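Local coordinates for protein clan CA, family C40, NlpC/P60 superfamily cysteine peptidase (Trichomonas vaginalis, PDB 6BIO) that probably cleaves bonds in bacterial peptidoglycan, acting as a cysteine-type peptidase of the NlpC/P60 superfamily, at residues Y46-Y49 and F50-V54; C73-K77 and D78-E82; R107-P110 and A111-V115; L138-L142 and Q143-K147. All blocks are in the same frame, centred on the assembly; numbering follows the deposited sequence. Where two conformers were deposited one is given.

Contact 1 of 4, residues Y46-Y49 and F50-V54; sequences YWLY and FDYYV
Leu48 is the first residue of 46-49 to meet the bend that follows. Its CD2 methyl comes up at the edge of the Tyr52 ring, near the ring plane, 4.4 Å from Tyr52 CD2, a light apolar touch. The leucine also packs on Val66 and Ile68 of strand 63-68.

Tyr49 carries the heart of the contact. Its CB sits over the centre of one face of Tyr52, 4.0 Å from the ring centroid, a clean CH-pi contact. With CG anti to the carbonyl carbon (chi1 -60°), the Tyr49 ring runs alongside Tyr52 and turns an edge to it. The pair is an offset edge-to-face one, planes 72° apart, and Tyr49 CD2 comes 3.9 Å from Tyr52 CE2. The backbone N of Tyr49 also lies over a Tyr52 face; it is buried and has no hydrogen-bond partner in the model.

Beyond the segment, the Tyr52 hydroxyl bonds to Gln187, and Arg199 makes a cation-pi contact with Tyr49. Asp51, at the corner, forms salt bridges with Arg22 and Arg192.

The closing bond runs from Tyr52 N to Tyr49 O, 3.1 Å long with an N-H...O angle of 159°. It closes a beta turn from Tyr49 to Tyr52, which the torsions of Phe50 and Asp51, the latter with positive phi, make type II, and the turn leads from edge strand 46-49 into strand 53-60.

Contact 2 of 4, residues C73-K77 and D78-E82; sequences CWISK and DSLEE
Ser76 O is gripped twice by Ser79. The hydroxyl OG donates to it at 2.8 Å, lying in the carbonyl plane, while Ser79 N reaches Ser76 O from above that plane at 2.9 Å with an N-H...O angle of 160°. Because the two donors approach from different directions, one carbonyl oxygen can serve both. The hydroxyl gets there through a chi1 of 72°, which sets OG between its own backbone N and carbonyl carbon and folds it back toward Ser76.

The backbone bond closes a four-residue beta turn, Ser76 to Ser79, with torsions at Lys77 and Asp78 close to type I. A weak bond of 3.5 Å from Asp78 N to Ser76 OG braces its start, in the manner of an ST turn. On the outer side Lys77 and Asp78 lie side by side, pointing the same way; their salt bridge, NZ to OD1 at 3.9 Å, is long, and Asp78 occupies two conformers, so it can hold the turn only loosely.

On the inner side carbon packs round the serine hydroxyl: Ile75 CD1 lies 3.3 Å from Ser79 OG and meets Leu80 CD1 at 4.3 Å. Leu80 CD2 approaches Lys77 O at 3.4 Å, tucking the leucine under the turn.

Strands 71-76 and 80-88 are not neighbours in the sheet, so the turn passes between separated strands: Ile75 packs on Val31 and Ala33 of strand 30-34, and Leu80 on Ala64 and Val66 of strand 63-68 and on Ile56 of strand 53-60.

Contact 3 of 4, residues R107-P110 and A111-V115; sequences RYVP and ANSQV
Ser113 turns its side chain back against Pro110, so that one hydroxyl meets both the ring and the carbonyl of the same proline. Its OG lies 3.4 Å from Pro110 CD, and CG is about as near, while it donates to Pro110 O at 2.7 Å. That bond comes from above the carbonyl plane, 36° out of it, rather than along a lone pair. A chi1 of -70° sets OG anti to the carbonyl carbon of Ser113 and beside its backbone N, the side from which Pro110 can be reached.

Val109 comes in next to the serine. Its CG1, anti to the valine's own backbone N, touches Ser113 CB at 3.6 Å and extends to Val115 CG1 at 4.4 Å, so a small apolar row links strand 105-109 to strand 114-122 beneath the bend. Tyr130 of strand 125-130 covers Val109, Pro110 and Ser113 together.

Backbone torsions make Pro110 to Ser113 a type II beta turn, with Asn112 at positive phi, joining strands 105-109 and 114-122 of the bacterial SH3 domain. Next to it, Arg107 NH1 donates to Tyr108 O at 2.7 Å within its own segment.

The bond usually expected to close such a turn, Ser113 N to Pro110 O, is weak here at 3.5 Å with an N-H...O angle of 125°; Ser113 N is hydrogen-bonded to Ser89 OG as well. With the backbone bond weak, the short bond from the Ser113 hydroxyl probably contributes most of the closure within the turn; Ser89 OG adds a weak bond to the same Pro110 O.

Contact 4 of 4, residues L138-L142 and Q143-K147; sequences LEDAL and QYKWK
Lys145 NZ curls back over the chain to lie 2.9 Å from Leu142 O. It also donates a weak bond of 3.3 Å to Gln143 O, and a water accepts from NZ at 2.7 Å and hands the link on by donating to Asp140 O at 2.8 Å. The ammonium group therefore sits amid backbone oxygens of both segments. Bends at chi2 (-79°) and chi4 (-76°) bring the long chain round to this spot.

The second bridge is also made by water. Trp146 NE1 donates to it at 3.2 Å, and the water in turn gives a weak bond of 3.1 Å to Glu139 OE2. Glu139 OE1 stands at the indole edge, near the ring plane; at 4.1 Å from Trp146 NE1, the two are linked by the water. Carboxylate and ring planes are turned 49° apart.

Asp140 O and the Glu139 side chain come from a short 3-10 turn, 139-141, tied by Ala141 N to Leu138 O at 3.0 Å, while Leu142 and Gln143 follow it directly. A 3-10 turn late in the sequence is a familiar feature of SH3 folds, and here it follows strand 133-138 before the chain leaves toward helix 154-163.

Further out, Leu142 packs against strands 114-122 (Val115, Ile117) and 125-130 (Tyr126). Lys147 CG lies over one face of the Trp146 indole, whose ring also meets Phe120, and the tryptophan touches Asp194, in a loop of the NlpC/P60 region.

Contact 1 is the buried member of the set, and contacts 2, 3 and 4 are only partly so. Contacts 1 and 2 adjoin, with Leu48 and Val54 packing on Cys73, Ile75 and Leu80 in the interior of one group of strands. Contact 3 and the first half of contact 4 belong to the SH3 region, where Val115 meets Leu142, and their centres lie about 13 Å apart against about 33 Å between those of contacts 1 and 3. Chemistry shifts accordingly: an edge-to-face tyrosine pair packs beside the turn of contact 1, serine hydroxyls help to close those of contacts 2 and 3, and ordered waters and a lysine bridge the partly buried connection of contact 4.

Contact 1 of 4, residues Y46-Y49 and F50-V54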
loop_
_atom_site.group_PDB
_atom_site.type_symbol
_atom_site.label_atom_id
_atom_site.label_comp_id
_atom_site.label_asym_id
_atom_site.label_seq_id
_atom_site.Cartn_x
_atom_site.Cartn_y
_atom_site.Cartn_z
ATOM N N TYR A 46 8.010 6.375 -13.414
ATOM C CA TYR A 46 7.663 4.961 -13.355
ATOM C C TYR A 46 6.226 4.886 -13.888
ATOM O O TYR A 46 5.764 5.816 -14.546
ATOM C CB TYR A 46 7.861 4.379 -11.927
ATOM C CG TYR A 46 7.358 5.236 -10.772
ATOM C CD1 TYR A 46 5.996 5.436 -10.549
ATOM C CD2 TYR A 46 8.273 5.862 -9.911
ATOM C CE1 TYR A 46 5.569 6.208 -9.482
ATOM C CE2 TYR A 46 7.843 6.655 -8.857
ATOM C CZ TYR A 46 6.493 6.844 -8.661
ATOM O OH TYR A 46 5.961 7.623 -7.653
ATOM N N TRP A 47 5.523 3.795 -13.602
ATOM C CA TRP A 47 4.124 3.617 -13.906
ATOM C C TRP A 47 3.394 3.215 -12.638
ATOM O O TRP A 47 3.988 2.758 -11.667
ATOM C CB TRP A 47 3.928 2.480 -14.913
ATOM C CG TRP A 47 4.463 2.730 -16.302
ATOM C CD1 TRP A 47 3.707 3.000 -17.422
ATOM C CD2 TRP A 47 5.818 2.688 -16.757
ATOM N NE1 TRP A 47 4.503 3.115 -18.536
ATOM C CE2 TRP A 47 5.805 2.930 -18.164
ATOM C CE3 TRP A 47 7.041 2.457 -16.132
ATOM C CZ2 TRP A 47 6.984 2.971 -18.937
ATOM C CZ3 TRP A 47 8.214 2.487 -16.914
ATOM C CH2 TRP A 47 8.166 2.748 -18.292
ATOM N N LEU A 48 2.077 3.383 -12.661
ATOM C CA LEU A 48 1.211 2.737 -11.683
ATOM C C LEU A 48 0.242 1.819 -12.419
ATOM O O LEU A 48 0.122 1.898 -13.640
ATOM C CB LEU A 48 0.461 3.735 -10.793
ATOM C CG LEU A 48 1.339 4.549 -9.864
ATOM C CD1 LEU A 48 0.478 5.564 -9.128
ATOM C CD2 LEU A 48 2.134 3.681 -8.908
ATOM N N TYR A 49 -0.420 0.917 -11.670
ATOM C CA TYR A 49 -1.025 -0.281 -12.263
ATOM C C TYR A 49 -2.486 -0.481 -11.867
ATOM O O TYR A 49 -2.936 -0.049 -10.805
ATOM C CB TYR A 49 -0.175 -1.526 -11.934
ATOM C CG TYR A 49 1.213 -1.375 -12.476
ATOM C CD1 TYR A 49 1.473 -1.558 -13.818
ATOM C CD2 TYR A 49 2.247 -0.908 -11.670
ATOM C CE1 TYR A 49 2.735 -1.390 -14.343
ATOM C CE2 TYR A 49 3.484 -0.689 -12.179
ATOM C CZ TYR A 49 3.743 -0.926 -13.519
ATOM O OH TYR A 49 5.011 -0.713 -14.040
ATOM N N PHE A 50 -3.188 -1.194 -12.743
ATOM C CA PHE A 50 -4.594 -1.503 -12.559
ATOM C C PHE A 50 -4.870 -2.065 -11.175
ATOM O O PHE A 50 -4.150 -2.941 -10.683
ATOM C CB PHE A 50 -4.978 -2.534 -13.622
ATOM C CG PHE A 50 -6.391 -3.004 -13.517
ATOM C CD1 PHE A 50 -7.454 -2.168 -13.812
ATOM C CD2 PHE A 50 -6.636 -4.272 -13.052
ATOM C CE1 PHE A 50 -8.736 -2.639 -13.648
ATOM C CE2 PHE A 50 -7.950 -4.759 -12.933
ATOM C CZ PHE A 50 -8.982 -3.940 -13.204
ATOM N N ASP A 51 -5.928 -1.558 -10.534
ATOM C CA ASP A 51 -6.447 -2.038 -9.261
ATOM C C ASP A 51 -5.574 -1.685 -8.067
ATOM O O ASP A 51 -5.858 -2.148 -6.975
ATOM C CB ASP A 51 -6.800 -3.520 -9.308
ATOM C CG ASP A 51 -7.827 -3.932 -8.274
ATOM O OD1 ASP A 51 -8.858 -3.245 -8.149
ATOM O OD2 ASP A 51 -7.642 -4.973 -7.625
ATOM N N TYR A 52 -4.556 -0.842 -8.254
ATOM C CA TYR A 52 -3.878 -0.243 -7.119
ATOM C C TYR A 52 -4.786 0.794 -6.469
ATOM O O TYR A 52 -5.589 1.455 -7.128
ATOM C CB TYR A 52 -2.569 0.429 -7.570
ATOM C CG TYR A 52 -1.362 -0.496 -7.766
ATOM C CD1 TYR A 52 -1.506 -1.881 -7.860
ATOM C CD2 TYR A 52 -0.071 0.030 -7.848
ATOM C CE1 TYR A 52 -0.412 -2.694 -8.041
ATOM C CE2 TYR A 52 1.013 -0.792 -8.024
ATOM C CZ TYR A 52 0.850 -2.148 -8.116
ATOM O OH TYR A 52 1.937 -2.961 -8.294
ATOM N N TYR A 53 -4.612 0.950 -5.159
ATOM C CA TYR A 53 -5.311 1.962 -4.377
ATOM C C TYR A 53 -4.365 3.124 -4.063
ATOM O O TYR A 53 -3.181 2.925 -3.761
ATOM C CB TYR A 53 -5.854 1.341 -3.082
ATOM C CG TYR A 53 -6.775 0.150 -3.242
ATOM C CD1 TYR A 53 -7.450 -0.104 -4.401
ATOM C CD2 TYR A 53 -6.934 -0.714 -2.189
ATOM C CE1 TYR A 53 -8.289 -1.212 -4.506
ATOM C CE2 TYR A 53 -7.793 -1.802 -2.261
ATOM C CZ TYR A 53 -8.453 -2.040 -3.426
ATOM O OH TYR A 53 -9.298 -3.141 -3.504
ATOM N N VAL A 54 -4.918 4.335 -4.103
ATOM C CA VAL A 54 -4.160 5.549 -3.828
ATOM C C VAL A 54 -5.021 6.486 -2.993
ATOM O O VAL A 54 -6.246 6.366 -2.949
ATOM C CB VAL A 54 -3.695 6.267 -5.117
ATOM C CG1 VAL A 54 -2.857 5.342 -5.944
ATOM C CG2 VAL A 54 -4.877 6.806 -5.893
#

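Contact 2 of 4, residues C73-K77 and D78-E82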
loop_
_atom_site.group_PDB
_atom_site.type_symbol
_atom_site.label_atom_id
_atom_site.label_comp_id
_atom_site.label_asym_id
_atom_site.label_seq_id
_atom_site.Cartn_x
_atom_site.Cartn_y
_atom_site.Cartn_z
ATOM N N CYS A 73 2.938 11.177 -6.844
ATOM C CA CYS A 73 3.213 11.323 -8.263
ATOM C C CYS A 73 1.934 11.791 -8.946
ATOM O O CYS A 73 0.880 11.959 -8.317
ATOM C CB CYS A 73 3.727 10.008 -8.864
ATOM S SG CYS A 73 2.565 8.668 -8.825
ATOM N N TRP A 74 2.030 11.991 -10.250
ATOM C CA TRP A 74 0.935 12.514 -11.052
ATOM C C TRP A 74 0.666 11.543 -12.189
ATOM O O TRP A 74 1.602 11.121 -12.881
ATOM C CB TRP A 74 1.316 13.864 -11.633
ATOM C CG TRP A 74 1.534 14.941 -10.632
ATOM C CD1 TRP A 74 2.667 15.174 -9.895
ATOM C CD2 TRP A 74 0.594 15.956 -10.237
ATOM N NE1 TRP A 74 2.488 16.264 -9.076
ATOM C CE2 TRP A 74 1.239 16.782 -9.300
ATOM C CE3 TRP A 74 -0.715 16.259 -10.612
ATOM C CZ2 TRP A 74 0.621 17.885 -8.732
ATOM C CZ3 TRP A 74 -1.348 17.364 -10.039
ATOM C CH2 TRP A 74 -0.688 18.155 -9.101
ATOM N N ILE A 75 -0.602 11.196 -12.382
ATOM C CA ILE A 75 -1.059 10.283 -13.418
ATOM C C ILE A 75 -2.265 10.878 -14.135
ATOM O O ILE A 75 -3.032 11.648 -13.564
ATOM C CB ILE A 75 -1.443 8.863 -12.864
ATOM C CG1 ILE A 75 -2.546 8.940 -11.795
ATOM C CG2 ILE A 75 -0.186 8.179 -12.362
ATOM C CD1 ILE A 75 -2.971 7.580 -11.317
ATOM N N SER A 76 -2.478 10.494 -15.384
ATOM C CA SER A 76 -3.608 11.051 -16.124
ATOM C C SER A 76 -4.897 10.840 -15.350
ATOM O O SER A 76 -5.151 9.739 -14.866
ATOM C CB SER A 76 -3.712 10.338 -17.457
ATOM O OG SER A 76 -4.876 10.767 -18.134
ATOM N N LYS A 77 -5.738 11.888 -15.283
ATOM C CA LYS A 77 -6.963 11.795 -14.501
ATOM C C LYS A 77 -7.906 10.723 -15.012
ATOM O O LYS A 77 -8.744 10.243 -14.239
ATOM C CB LYS A 77 -7.653 13.148 -14.374
ATOM C CG LYS A 77 -8.265 13.690 -15.595
ATOM C CD LYS A 77 -9.054 14.968 -15.216
ATOM C CE LYS A 77 -9.375 15.799 -16.443
ATOM N NZ LYS A 77 -9.584 15.012 -17.686
ATOM N N ASP A 78 -7.797 10.318 -16.272
ATOM C CA ASP A 78 -8.691 9.282 -16.773
ATOM C C ASP A 78 -8.227 7.883 -16.433
ATOM O O ASP A 78 -8.904 6.925 -16.796
ATOM C CB ASP A 78 -8.834 9.405 -18.282
ATOM C CG ASP A 78 -9.280 10.769 -18.684
ATOM O OD1 ASP A 78 -10.263 11.224 -18.075
ATOM O OD2 ASP A 78 -8.642 11.377 -19.583
ATOM N N SER A 79 -7.129 7.744 -15.703
ATOM C CA SER A 79 -6.619 6.420 -15.354
ATOM C C SER A 79 -7.091 5.899 -14.010
ATOM O O SER A 79 -6.686 4.797 -13.625
ATOM C CB SER A 79 -5.089 6.396 -15.360
ATOM O OG SER A 79 -4.536 7.124 -14.241
ATOM N N LEU A 80 -7.908 6.643 -13.273
ATOM C CA LEU A 80 -8.375 6.208 -11.965
ATOM C C LEU A 80 -9.801 6.700 -11.773
ATOM O O LEU A 80 -10.278 7.600 -12.484
ATOM C CB LEU A 80 -7.462 6.689 -10.841
ATOM C CG LEU A 80 -7.580 8.113 -10.366
ATOM C CD1 LEU A 80 -6.616 8.316 -9.238
ATOM C CD2 LEU A 80 -7.209 9.115 -11.426
ATOM N N GLU A 81 -10.440 6.128 -10.760
ATOM C CA GLU A 81 -11.764 6.516 -10.315
ATOM C C GLU A 81 -11.720 6.853 -8.830
ATOM O O GLU A 81 -10.937 6.284 -8.075
ATOM C CB GLU A 81 -12.783 5.370 -10.556
ATOM C CG GLU A 81 -12.606 4.147 -9.687
ATOM C CD GLU A 81 -13.414 2.951 -10.093
ATOM O OE1 GLU A 81 -14.249 3.100 -11.018
ATOM O OE2 GLU A 81 -13.243 1.866 -9.493
ATOM N N GLU A 82 -12.569 7.797 -8.412
ATOM C CA GLU A 82 -12.752 8.102 -6.990
ATOM C C GLU A 82 -13.656 7.057 -6.351
ATOM O O GLU A 82 -14.638 6.608 -6.959
ATOM C CB GLU A 82 -13.387 9.476 -6.792
ATOM C CG GLU A 82 -12.557 10.563 -7.399
ATOM C CD GLU A 82 -12.237 11.705 -6.427
ATOM O OE1 GLU A 82 -12.761 11.743 -5.309
ATOM O OE2 GLU A 82 -11.475 12.606 -6.812
#

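Contact 3 of 4, residues R107-P110 and A111-V115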
loop_
_atom_site.group_PDB
_atom_site.type_symbol
_atom_site.label_atom_id
_atom_site.label_comp_id
_atom_site.label_asym_id
_atom_site.label_seq_id
_atom_site.Cartn_x
_atom_site.Cartn_y
_atom_site.Cartn_z
ATOM N N ARG A 107 -19.176 17.367 14.361
ATOM C CA ARG A 107 -20.449 16.728 14.658
ATOM C C ARG A 107 -20.242 15.502 15.542
ATOM O O ARG A 107 -19.355 14.684 15.274
ATOM C CB ARG A 107 -21.089 16.314 13.324
ATOM C CG ARG A 107 -22.405 15.589 13.356
ATOM C CD ARG A 107 -23.485 16.464 13.941
ATOM N NE ARG A 107 -24.868 16.100 13.544
ATOM C CZ ARG A 107 -25.641 15.197 14.160
ATOM N NH1 ARG A 107 -25.163 14.449 15.173
ATOM N NH2 ARG A 107 -26.884 15.014 13.718
ATOM N N TYR A 108 -21.086 15.367 16.561
ATOM C CA TYR A 108 -21.173 14.146 17.338
ATOM C C TYR A 108 -21.847 13.063 16.497
ATOM O O TYR A 108 -22.808 13.320 15.770
ATOM C CB TYR A 108 -22.023 14.417 18.582
ATOM C CG TYR A 108 -22.363 13.183 19.338
ATOM C CD1 TYR A 108 -21.386 12.528 20.116
ATOM C CD2 TYR A 108 -23.644 12.633 19.256
ATOM C CE1 TYR A 108 -21.707 11.379 20.807
ATOM C CE2 TYR A 108 -23.974 11.492 19.964
ATOM C CZ TYR A 108 -23.017 10.877 20.731
ATOM O OH TYR A 108 -23.393 9.724 21.375
ATOM N N VAL A 109 -21.312 11.852 16.574
ATOM C CA VAL A 109 -21.856 10.719 15.839
ATOM C C VAL A 109 -22.240 9.613 16.800
ATOM O O VAL A 109 -21.352 9.038 17.461
ATOM C CB VAL A 109 -20.830 10.177 14.822
ATOM C CG1 VAL A 109 -21.463 9.088 14.025
ATOM C CG2 VAL A 109 -20.346 11.259 13.913
ATOM N N PRO A 110 -23.533 9.308 16.950
ATOM C CA PRO A 110 -23.918 8.215 17.836
ATOM C C PRO A 110 -23.459 6.884 17.280
ATOM O O PRO A 110 -23.182 6.709 16.085
ATOM C CB PRO A 110 -25.448 8.282 17.895
ATOM C CG PRO A 110 -25.864 9.147 16.827
ATOM C CD PRO A 110 -24.704 9.971 16.348
ATOM N N ALA A 111 -23.327 5.942 18.200
ATOM C CA ALA A 111 -23.009 4.595 17.798
ATOM C C ALA A 111 -24.054 4.098 16.802
ATOM O O ALA A 111 -25.221 4.482 16.847
ATOM C CB ALA A 111 -22.959 3.674 19.017
ATOM N N ASN A 112 -23.628 3.203 15.913
ATOM C CA ASN A 112 -24.497 2.556 14.929
ATOM C C ASN A 112 -24.986 3.483 13.830
ATOM O O ASN A 112 -26.073 3.274 13.281
ATOM C CB ASN A 112 -25.742 1.978 15.603
ATOM C CG ASN A 112 -25.824 0.514 15.527
ATOM O OD1 ASN A 112 -25.303 -0.148 14.621
ATOM N ND2 ASN A 112 -26.466 -0.034 16.520
ATOM N N SER A 113 -24.264 4.561 13.566
ATOM C CA SER A 113 -24.623 5.512 12.527
ATOM C C SER A 113 -24.090 5.038 11.183
ATOM O O SER A 113 -22.946 4.586 11.068
ATOM C CB SER A 113 -24.005 6.874 12.834
ATOM O OG SER A 113 -24.630 7.480 13.970
ATOM N N GLN A 114 -24.880 5.207 10.142
ATOM C CA GLN A 114 -24.388 5.000 8.788
ATOM C C GLN A 114 -23.542 6.196 8.370
ATOM O O GLN A 114 -23.990 7.338 8.449
ATOM C CB GLN A 114 -25.562 4.874 7.824
ATOM C CG GLN A 114 -26.580 3.769 8.118
ATOM C CD GLN A 114 -25.999 2.410 8.005
ATOM O OE1 GLN A 114 -25.226 2.128 7.074
ATOM N NE2 GLN A 114 -26.330 1.547 8.959
ATOM N N VAL A 115 -22.338 5.941 7.876
ATOM C CA VAL A 115 -21.400 6.973 7.443
ATOM C C VAL A 115 -20.741 6.533 6.138
ATOM O O VAL A 115 -20.807 5.361 5.732
ATOM C CB VAL A 115 -20.324 7.264 8.522
ATOM C CG1 VAL A 115 -20.968 7.574 9.904
ATOM C CG2 VAL A 115 -19.312 6.098 8.637
#

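Contact 4 of 4, residues L138-L142 and Q143-K147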
loop_
_atom_site.group_PDB
_atom_site.type_symbol
_atom_site.label_atom_id
_atom_site.label_comp_id
_atom_site.label_asym_id
_atom_site.label_seq_id
_atom_site.Cartn_x
_atom_site.Cartn_y
_atom_site.Cartn_z
ATOM N N LEU A 138 -11.993 8.723 14.736
ATOM C CA LEU A 138 -11.008 7.739 15.156
ATOM C C LEU A 138 -11.282 6.409 14.465
ATOM O O LEU A 138 -12.437 5.948 14.347
ATOM C CB LEU A 138 -11.027 7.567 16.669
ATOM C CG LEU A 138 -10.459 8.723 17.517
ATOM C CD1 LEU A 138 -10.820 8.536 18.988
ATOM C CD2 LEU A 138 -8.931 8.811 17.370
ATOM N N GLU A 139 -10.204 5.773 14.009
ATOM C CA GLU A 139 -10.434 4.671 13.096
ATOM C C GLU A 139 -11.121 3.481 13.777
ATOM O O GLU A 139 -11.938 2.799 13.153
ATOM C CB GLU A 139 -9.165 4.330 12.286
ATOM C CG GLU A 139 -8.143 3.729 13.044
ATOM C CD GLU A 139 -6.769 3.699 12.296
ATOM O OE1 GLU A 139 -6.576 4.143 11.126
ATOM O OE2 GLU A 139 -5.871 3.246 12.945
ATOM N N ASP A 140 -10.904 3.268 15.068
ATOM C CA ASP A 140 -11.573 2.134 15.691
ATOM C C ASP A 140 -13.050 2.376 15.982
ATOM O O ASP A 140 -13.746 1.437 16.404
ATOM C CB ASP A 140 -10.803 1.727 16.936
ATOM C CG ASP A 140 -9.466 1.086 16.583
ATOM O OD1 ASP A 140 -9.407 0.355 15.550
ATOM O OD2 ASP A 140 -8.459 1.346 17.281
ATOM N N ALA A 141 -13.569 3.587 15.755
ATOM C CA ALA A 141 -14.992 3.802 15.921
ATOM C C ALA A 141 -15.804 3.264 14.762
ATOM O O ALA A 141 -17.034 3.232 14.880
ATOM C CB ALA A 141 -15.295 5.280 16.124
ATOM N N LEU A 142 -15.164 2.865 13.646
ATOM C CA LEU A 142 -15.880 2.371 12.479
ATOM C C LEU A 142 -15.730 0.876 12.335
ATOM O O LEU A 142 -14.692 0.309 12.685
ATOM C CB LEU A 142 -15.371 3.027 11.189
ATOM C CG LEU A 142 -15.537 4.549 11.134
ATOM C CD1 LEU A 142 -15.256 5.048 9.724
ATOM C CD2 LEU A 142 -16.945 5.020 11.589
ATOM N N GLN A 143 -16.750 0.251 11.734
ATOM C CA GLN A 143 -16.740 -1.198 11.508
ATOM C C GLN A 143 -15.715 -1.576 10.442
ATOM O O GLN A 143 -14.949 -2.537 10.634
ATOM C CB GLN A 143 -18.148 -1.665 11.096
ATOM C CG GLN A 143 -18.258 -3.114 10.658
ATOM C CD GLN A 143 -17.910 -4.081 11.741
ATOM O OE1 GLN A 143 -18.226 -3.871 12.926
ATOM N NE2 GLN A 143 -17.241 -5.161 11.355
ATOM N N TYR A 144 -15.665 -0.808 9.338
ATOM C CA TYR A 144 -14.785 -1.104 8.207
ATOM C C TYR A 144 -13.340 -0.968 8.625
ATOM O O TYR A 144 -12.960 -0.023 9.308
ATOM C CB TYR A 144 -15.084 -0.121 7.075
ATOM C CG TYR A 144 -14.271 -0.336 5.794
ATOM C CD1 TYR A 144 -13.016 0.258 5.622
ATOM C CD2 TYR A 144 -14.764 -1.125 4.758
ATOM C CE1 TYR A 144 -12.278 0.062 4.453
ATOM C CE2 TYR A 144 -14.043 -1.360 3.630
ATOM C CZ TYR A 144 -12.797 -0.760 3.469
ATOM O OH TYR A 144 -12.026 -0.923 2.353
ATOM N N LYS A 145 -12.505 -1.883 8.141
ATOM C CA LYS A 145 -11.059 -1.868 8.360
ATOM C C LYS A 145 -10.356 -1.884 7.001
ATOM O O LYS A 145 -10.629 -2.758 6.171
ATOM C CB LYS A 145 -10.632 -3.082 9.183
ATOM C CG LYS A 145 -11.278 -3.208 10.511
ATOM C CD LYS A 145 -10.633 -2.299 11.502
ATOM C CE LYS A 145 -11.318 -2.439 12.863
ATOM N NZ LYS A 145 -12.611 -1.728 12.854
ATOM N N TRP A 146 -9.488 -0.905 6.761
ATOM C CA TRP A 146 -8.820 -0.829 5.464
ATOM C C TRP A 146 -7.680 -1.823 5.346
ATOM O O TRP A 146 -7.280 -2.163 4.234
ATOM C CB TRP A 146 -8.360 0.608 5.198
ATOM C CG TRP A 146 -7.238 1.082 6.042
ATOM C CD1 TRP A 146 -7.280 1.673 7.294
ATOM C CD2 TRP A 146 -5.861 0.961 5.706
ATOM N NE1 TRP A 146 -6.005 1.912 7.730
ATOM C CE2 TRP A 146 -5.120 1.501 6.765
ATOM C CE3 TRP A 146 -5.173 0.495 4.571
ATOM C CZ2 TRP A 146 -3.727 1.566 6.724
ATOM C CZ3 TRP A 146 -3.809 0.569 4.553
ATOM C CH2 TRP A 146 -3.109 1.088 5.606
ATOM N N LYS A 147 -7.168 -2.312 6.466
ATOM C CA LYS A 147 -6.190 -3.386 6.484
ATOM C C LYS A 147 -6.537 -4.330 7.630
ATOM O O LYS A 147 -7.364 -4.017 8.499
ATOM C CB LYS A 147 -4.743 -2.870 6.596
ATOM C CG LYS A 147 -4.407 -2.194 7.911
ATOM C CD LYS A 147 -2.937 -1.821 7.965
ATOM C CE LYS A 147 -2.590 -1.047 9.221
ATOM N NZ LYS A 147 -1.213 -0.535 9.169
HETATM O O HOH W 1 -4.537 1.912 10.524
HETATM O O HOH W 2 -13.649 -1.100 15.263
#